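Local coordinates for nuclear transport factor 2 family protein (Rhodopseudomonas palustris, PDB 3DM8) that is of unknown function but adopts the nuclear transport factor 2 fold of SnoaL-like proteins and has been proposed to be an isomerase, at residues 27-32 and 114-119; 32-37 and 49-54. All coordinates share one frame; numbering follows the deposited sequence.

Interaction 1. Residues 27-32 and 114-119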
loop_
_atom_site.group_PDB
_atom_site.type_symbol
_atom_site.label_atom_id
_atom_site.label_comp_id
_atom_site.label_asym_id
_atom_site.label_seq_id
_atom_site.Cartn_x
_atom_site.Cartn_y
_atom_site.Cartn_z
ATOM N N THR A 27 10.265 4.800 -22.971
ATOM C CA THR A 27 11.623 5.310 -22.755
ATOM C C THR A 27 12.055 5.106 -21.316
ATOM O O THR A 27 13.212 4.803 -21.008
ATOM C CB THR A 27 11.713 6.797 -23.140
ATOM O OG1 THR A 27 11.484 6.873 -24.548
ATOM C CG2 THR A 27 13.045 7.367 -22.835
ATOM N N ILE A 28 11.094 5.295 -20.438
ATOM C CA ILE A 28 11.347 5.359 -18.993
ATOM C C ILE A 28 11.356 4.024 -18.317
ATOM O O ILE A 28 11.983 3.877 -17.299
ATOM C CB ILE A 28 10.386 6.338 -18.272
ATOM C CG1 ILE A 28 10.964 6.771 -16.911
ATOM C CG2 ILE A 28 9.027 5.759 -18.055
ATOM C CD1 ILE A 28 10.286 8.100 -16.338
ATOM N N ILE A 29 10.705 3.045 -18.909
ATOM C CA ILE A 29 10.674 1.696 -18.319
ATOM C C ILE A 29 11.973 0.943 -18.656
ATOM O O ILE A 29 12.356 0.853 -19.838
ATOM C CB ILE A 29 9.466 0.898 -18.837
ATOM C CG1 ILE A 29 8.132 1.517 -18.361
ATOM C CG2 ILE A 29 9.510 -0.558 -18.322
ATOM C CD1 ILE A 29 8.105 1.793 -16.903
ATOM N N ASP A 30 12.711 0.453 -17.648
ATOM C CA ASP A 30 13.970 -0.278 -17.906
ATOM C C ASP A 30 13.678 -1.571 -18.628
ATOM O O ASP A 30 12.682 -2.211 -18.362
ATOM C CB ASP A 30 14.674 -0.652 -16.601
ATOM C CG ASP A 30 16.085 -1.188 -16.808
ATOM O OD1 ASP A 30 17.029 -0.377 -17.004
ATOM O OD2 ASP A 30 16.273 -2.415 -16.696
ATOM N N ASP A 31 14.606 -1.984 -19.493
ATOM C CA ASP A 31 14.381 -3.180 -20.274
ATOM C C ASP A 31 14.132 -4.386 -19.379
ATOM O O ASP A 31 13.400 -5.335 -19.758
ATOM C CB ASP A 31 15.567 -3.525 -21.180
ATOM C CG ASP A 31 15.668 -2.660 -22.447
ATOM O OD1 ASP A 31 14.745 -1.864 -22.740
ATOM O OD2 ASP A 31 16.693 -2.832 -23.163
ATOM N N ASN A 32 14.716 -4.358 -18.180
ATOM C CA ASN A 32 14.637 -5.507 -17.264
ATOM C C ASN A 32 13.909 -5.184 -16.008
ATOM O O ASN A 32 14.166 -5.754 -14.961
ATOM C CB ASN A 32 16.024 -6.057 -16.924
ATOM C CG ASN A 32 16.795 -6.465 -18.172
ATOM O OD1 ASN A 32 17.860 -5.878 -18.533
ATOM N ND2 ASN A 32 16.223 -7.378 -18.891
ATOM N N GLY A 114 17.704 6.947 -14.577
ATOM C CA GLY A 114 16.508 7.709 -14.939
ATOM C C GLY A 114 15.436 6.803 -15.467
ATOM O O GLY A 114 14.417 7.240 -16.020
ATOM N N ARG A 115 15.667 5.512 -15.316
ATOM C CA ARG A 115 14.677 4.527 -15.767
ATOM C C ARG A 115 14.108 3.797 -14.564
ATOM O O ARG A 115 14.815 3.506 -13.609
ATOM C CB ARG A 115 15.316 3.524 -16.724
ATOM C CG ARG A 115 15.803 4.139 -18.024
ATOM C CD ARG A 115 16.177 3.040 -19.025
ATOM N NE ARG A 115 17.457 2.523 -18.613
ATOM C CZ ARG A 115 18.602 3.129 -18.914
ATOM N NH1 ARG A 115 18.584 4.241 -19.642
ATOM N NH2 ARG A 115 19.753 2.645 -18.475
ATOM N N LEU A 116 12.841 3.453 -14.675
ATOM C CA LEU A 116 12.128 2.648 -13.646
ATOM C C LEU A 116 12.584 1.205 -13.728
ATOM O O LEU A 116 12.373 0.527 -14.725
ATOM C CB LEU A 116 10.619 2.727 -13.840
ATOM C CG LEU A 116 9.738 2.013 -12.808
ATOM C CD1 LEU A 116 9.887 2.769 -11.451
ATOM C CD2 LEU A 116 8.322 1.935 -13.271
ATOM N N THR A 117 13.185 0.730 -12.644
ATOM C CA THR A 117 13.780 -0.618 -12.563
ATOM C C THR A 117 13.024 -1.574 -11.656
ATOM O O THR A 117 13.104 -2.781 -11.780
ATOM C CB THR A 117 15.253 -0.564 -12.128
ATOM O OG1 THR A 117 15.360 0.098 -10.852
ATOM C CG2 THR A 117 16.099 0.120 -13.212
ATOM N N ASN A 118 12.268 -1.008 -10.752
ATOM C CA ASN A 118 11.479 -1.787 -9.798
ATOM C C ASN A 118 10.211 -1.017 -9.407
ATOM O O ASN A 118 10.258 0.169 -9.039
ATOM C CB ASN A 118 12.326 -2.150 -8.567
ATOM C CG ASN A 118 11.712 -3.283 -7.741
ATOM O OD1 ASN A 118 10.647 -3.126 -7.145
ATOM N ND2 ASN A 118 12.350 -4.437 -7.770
ATOM N N LEU A 119 9.075 -1.722 -9.483
ATOM C CA LEU A 119 7.813 -1.214 -9.002
ATOM C C LEU A 119 7.029 -2.257 -8.258
ATOM O O LEU A 119 6.954 -3.440 -8.676
ATOM C CB LEU A 119 6.986 -0.653 -10.185
ATOM C CG LEU A 119 5.615 -0.075 -9.872
ATOM C CD1 LEU A 119 5.290 1.101 -10.831
ATOM C CD2 LEU A 119 4.410 -1.120 -9.902
HETATM O O HOH W 1 18.499 1.456 -15.877
HETATM O O HOH W 2 15.349 -4.506 -12.218
#

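Interaction 2. Residues 32-37 and 49-54. With CE9 (dodecyl nona ethylene glycol ether), chain B.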
loop_
_atom_site.group_PDB
_atom_site.type_symbol
_atom_site.label_atom_id
_atom_site.label_comp_id
_atom_site.label_asym_id
_atom_site.label_seq_id
_atom_site.Cartn_x
_atom_site.Cartn_y
_atom_site.Cartn_z
ATOM N N ASN A 32 14.716 -4.358 -18.180
ATOM C CA ASN A 32 14.637 -5.507 -17.264
ATOM C C ASN A 32 13.909 -5.184 -16.008
ATOM O O ASN A 32 14.166 -5.754 -14.961
ATOM C CB ASN A 32 16.024 -6.057 -16.924
ATOM C CG ASN A 32 16.795 -6.465 -18.172
ATOM O OD1 ASN A 32 17.860 -5.878 -18.533
ATOM N ND2 ASN A 32 16.223 -7.378 -18.891
ATOM N N ILE A 33 12.968 -4.265 -16.115
ATOM C CA ILE A 33 12.146 -3.904 -14.958
ATOM C C ILE A 33 11.586 -5.124 -14.216
ATOM O O ILE A 33 11.125 -6.124 -14.806
ATOM C CB ILE A 33 10.997 -2.958 -15.342
ATOM C CG1 ILE A 33 10.237 -2.454 -14.086
ATOM C CG2 ILE A 33 10.027 -3.652 -16.357
ATOM C CD1 ILE A 33 9.370 -1.252 -14.337
ATOM N N ASP A 34 11.602 -4.996 -12.883
ATOM C CA ASP A 34 11.027 -5.986 -11.961
ATOM C C ASP A 34 9.788 -5.389 -11.340
ATOM O O ASP A 34 9.853 -4.474 -10.557
ATOM C CB ASP A 34 12.064 -6.314 -10.896
ATOM C CG ASP A 34 11.629 -7.353 -9.903
ATOM O OD1 ASP A 34 10.430 -7.517 -9.610
ATOM O OD2 ASP A 34 12.581 -8.005 -9.369
ATOM N N TRP A 35 8.628 -5.886 -11.786
ATOM C CA TRP A 35 7.324 -5.248 -11.542
ATOM C C TRP A 35 6.321 -6.151 -10.861
ATOM O O TRP A 35 6.248 -7.377 -11.132
ATOM C CB TRP A 35 6.740 -4.851 -12.918
ATOM C CG TRP A 35 5.314 -4.365 -13.056
ATOM C CD1 TRP A 35 4.164 -5.126 -13.080
ATOM C CD2 TRP A 35 4.912 -3.048 -13.409
ATOM N NE1 TRP A 35 3.081 -4.331 -13.338
ATOM C CE2 TRP A 35 3.518 -3.048 -13.557
ATOM C CE3 TRP A 35 5.596 -1.862 -13.607
ATOM C CZ2 TRP A 35 2.820 -1.910 -13.900
ATOM C CZ3 TRP A 35 4.908 -0.723 -13.876
ATOM C CH2 TRP A 35 3.538 -0.724 -14.023
ATOM N N ALA A 36 5.530 -5.567 -9.956
ATOM C CA ALA A 36 4.336 -6.313 -9.444
ATOM C C ALA A 36 3.261 -5.413 -8.950
ATOM O O ALA A 36 3.494 -4.456 -8.207
ATOM C CB ALA A 36 4.727 -7.373 -8.323
ATOM N N ILE A 37 2.034 -5.749 -9.327
ATOM C CA ILE A 37 0.874 -5.106 -8.733
ATOM C C ILE A 37 0.070 -6.185 -8.085
ATOM O O ILE A 37 -0.307 -7.111 -8.745
ATOM C CB ILE A 37 -0.043 -4.387 -9.755
ATOM C CG1 ILE A 37 0.680 -3.320 -10.534
ATOM C CG2 ILE A 37 -1.279 -3.758 -9.025
ATOM C CD1 ILE A 37 -0.153 -2.886 -11.776
ATOM N N ALA A 49 2.809 -10.151 -11.060
ATOM C CA ALA A 49 4.230 -9.854 -11.316
ATOM C C ALA A 49 4.537 -9.950 -12.788
ATOM O O ALA A 49 3.998 -10.802 -13.507
ATOM C CB ALA A 49 5.126 -10.858 -10.522
ATOM N N ARG A 50 5.438 -9.089 -13.226
ATOM C CA ARG A 50 5.982 -9.131 -14.575
ATOM C C ARG A 50 7.492 -8.806 -14.546
ATOM O O ARG A 50 7.968 -8.057 -13.673
ATOM C CB ARG A 50 5.279 -8.096 -15.490
ATOM C CG ARG A 50 3.772 -8.188 -15.682
ATOM C CD ARG A 50 3.345 -9.514 -16.317
ATOM N NE ARG A 50 1.902 -9.457 -16.608
ATOM C CZ ARG A 50 0.954 -9.708 -15.722
ATOM N NH1 ARG A 50 1.275 -10.122 -14.529
ATOM N NH2 ARG A 50 -0.326 -9.623 -16.061
ATOM N N GLN A 51 8.199 -9.362 -15.505
ATOM C CA GLN A 51 9.596 -9.026 -15.734
ATOM C C GLN A 51 9.748 -8.503 -17.152
ATOM O O GLN A 51 9.373 -9.175 -18.123
ATOM C CB GLN A 51 10.511 -10.241 -15.591
ATOM C CG GLN A 51 10.304 -11.058 -14.382
ATOM C CD GLN A 51 10.305 -10.255 -13.115
ATOM O OE1 GLN A 51 11.167 -9.376 -12.882
ATOM N NE2 GLN A 51 9.320 -10.561 -12.258
ATOM N N GLY A 52 10.467 -7.381 -17.257
ATOM C CA GLY A 52 10.835 -6.795 -18.540
ATOM C C GLY A 52 9.882 -5.760 -19.056
ATOM O O GLY A 52 8.672 -5.816 -18.827
ATOM N N LYS A 53 10.435 -4.823 -19.825
ATOM C CA LYS A 53 9.673 -3.768 -20.403
ATOM C C LYS A 53 8.521 -4.201 -21.257
ATOM O O LYS A 53 7.407 -3.618 -21.183
ATOM C CB LYS A 53 10.600 -2.784 -21.179
ATOM C CG LYS A 53 9.832 -1.745 -22.025
ATOM C CD LYS A 53 10.732 -0.612 -22.460
ATOM C CE LYS A 53 11.302 -0.789 -23.756
ATOM N NZ LYS A 53 11.782 0.528 -24.404
ATOM N N ALA A 54 8.728 -5.185 -22.124
ATOM C CA ALA A 54 7.613 -5.605 -23.040
ATOM C C ALA A 54 6.386 -6.051 -22.264
ATOM O O ALA A 54 5.255 -5.662 -22.559
ATOM C CB ALA A 54 8.056 -6.725 -23.993
HETATM C C29 CE9 B . 11.712 -16.275 -9.972
HETATM C C30 CE9 B . 10.771 -15.084 -10.143
HETATM O O31 CE9 B . 11.536 -13.880 -10.104
HETATM C C32 CE9 B . 10.751 -12.704 -10.264
HETATM C C33 CE9 B . 11.665 -11.500 -10.132
HETATM O O34 CE9 B . 12.609 -11.534 -11.192
HETATM C C35 CE9 B . 13.928 -11.323 -10.715
HETATM C C36 CE9 B . 14.760 -10.684 -11.807
HETATM O O37 CE9 B . 15.507 -11.712 -12.445
HETATM C C38 CE9 B . 16.469 -12.293 -11.575
HETATM C C39 CE9 B . 16.349 -13.807 -11.631
HETATM O OXT CE9 B . 17.656 -14.334 -11.873
HETATM O O HOH W 3 13.144 -8.422 -14.089
HETATM O O HOH W 4 8.185 -9.025 -10.108
#

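Interaction 1. Residues 27-32 and 114-119
Two backbone hydrogen bonds tie the segments together: Leu116 N donates to Ile28 O at 2.8 Å, and Asp30 N donates to Leu116 O at 2.9 Å. The two hydrogen bonds flank Ile29, which pairs with Leu116 as a single parallel bridge. Beside them runs a looser charged link, a salt bridge whose weak hydrogen bond joins Arg115 NE to Asp30 OD1 at 3.3 Å. The carboxylate oxygen comes to the edge of the guanidinium, in its plane, and the two flat groups are turned 31° apart. A water also donates to Asp30 OD1 at 2.6 Å and weakly accepts from Arg115 NE, closing a small ring around the pair. The other oxygen, Asp30 OD2, accepts from Asn32 N at 2.9 Å and forms an Asx turn where the chain bends. In the NTF2-like fold, this is where the N-terminal helices give way to the curved sheet: Ile29 is the first residue to leave helix 23-28, and the bridge sets that exit against the start of strand 115-123. Thr117 and Asn118, both facing Gln110, form a classic beta bulge on the strand's far side. With CG anti to the backbone N (chi1 -170°), Asp30 slants CB and CG against the Thr117 methyl CG2, CB at 3.8 Å. On the buried face Ile29 and Leu116 run side by side, CD1 of the isoleucine 3.6 Å from CD2 of the leucine, and Phe9 of helix 5-19 packs against both. Ile28 CG1 rests near the carbonyl oxygen of Gly114, which Arg8 holds by a hydrogen bond.

Interaction 2. Residues 32-37 and 49-54
The beta hairpin of strands 33-38 and 48-51 forms one margin of the curved NTF2-like sheet within this chain, and its second strand leads straight into helix 53-66. The short strand axes run antiparallel at 165°. Trp35 and Arg50 are a hydrogen-bonded pair, with Trp35 N to Arg50 O at 3.0 Å and Arg50 N to Trp35 O at 2.8 Å. Just before the helix starts, Gly52 N reaches Ile33 O in a nearly straight bond (N-H...O 174°), lying in the carbonyl plane. Gly52 occupies the N-cap position with backbone angles at which a side chain would collide with the carbonyl oxygen of the preceding residue; Ile33 CG2 packs 3.4 Å from Gly52 C.

The two faces differ. On one, Trp35 CD1 meets CB and CG of Arg50, while Val56 and Val59 of the helix pack on the indole. The arginine bends away at chi2, and its NH1 hydrogen-bonds to Ala49 O and Phe47 O. On the opposite face, Ala36 and Ala49 touch through their methyls, and Asp34 and Gln51 lie side by side, carboxylate and amide planes 84° apart. Asp34 OD1 makes a salt bridge to Arg120 of the neighbouring strand. The polyether part of the detergent CE9 lies along this pair, its C33 3.3 Å from Gln51 NE2. Replacing Gln51 by an alanine would remove the amide, which is likely to leave a gap against the polyether and cost a water shared with Asp34 its NE2 donor. That water donates to both Asp34 OD1 and Trp35 O, each at 2.7 Å, and accepts from Gln51 NE2 at 2.9 Å.

Interaction 2 pairs strand 33-38 with 48-51; the other side of strand 33-38 borders strand 115-123, whose start makes interaction 1 with residues 29-30. Both contacts are only partly buried, their centres about 9 Å apart. Asn32, at the corner between strands 29-30 and 33-38, belongs to each. Backbone hydrogen bonds, Asp34 N to Thr117 O and Ala36 N to Leu119 O, probably join them. Interaction 1 is one parallel bridge closing a long loop at a helix exit, bordered by the Asp30-Arg115 salt bridge; interaction 2, nested within that loop, is a local antiparallel hairpin whose polar face carries water and polyether. Each keeps an apolar side inward, where Leu116 touches Ile33 and Leu119 touches Trp35.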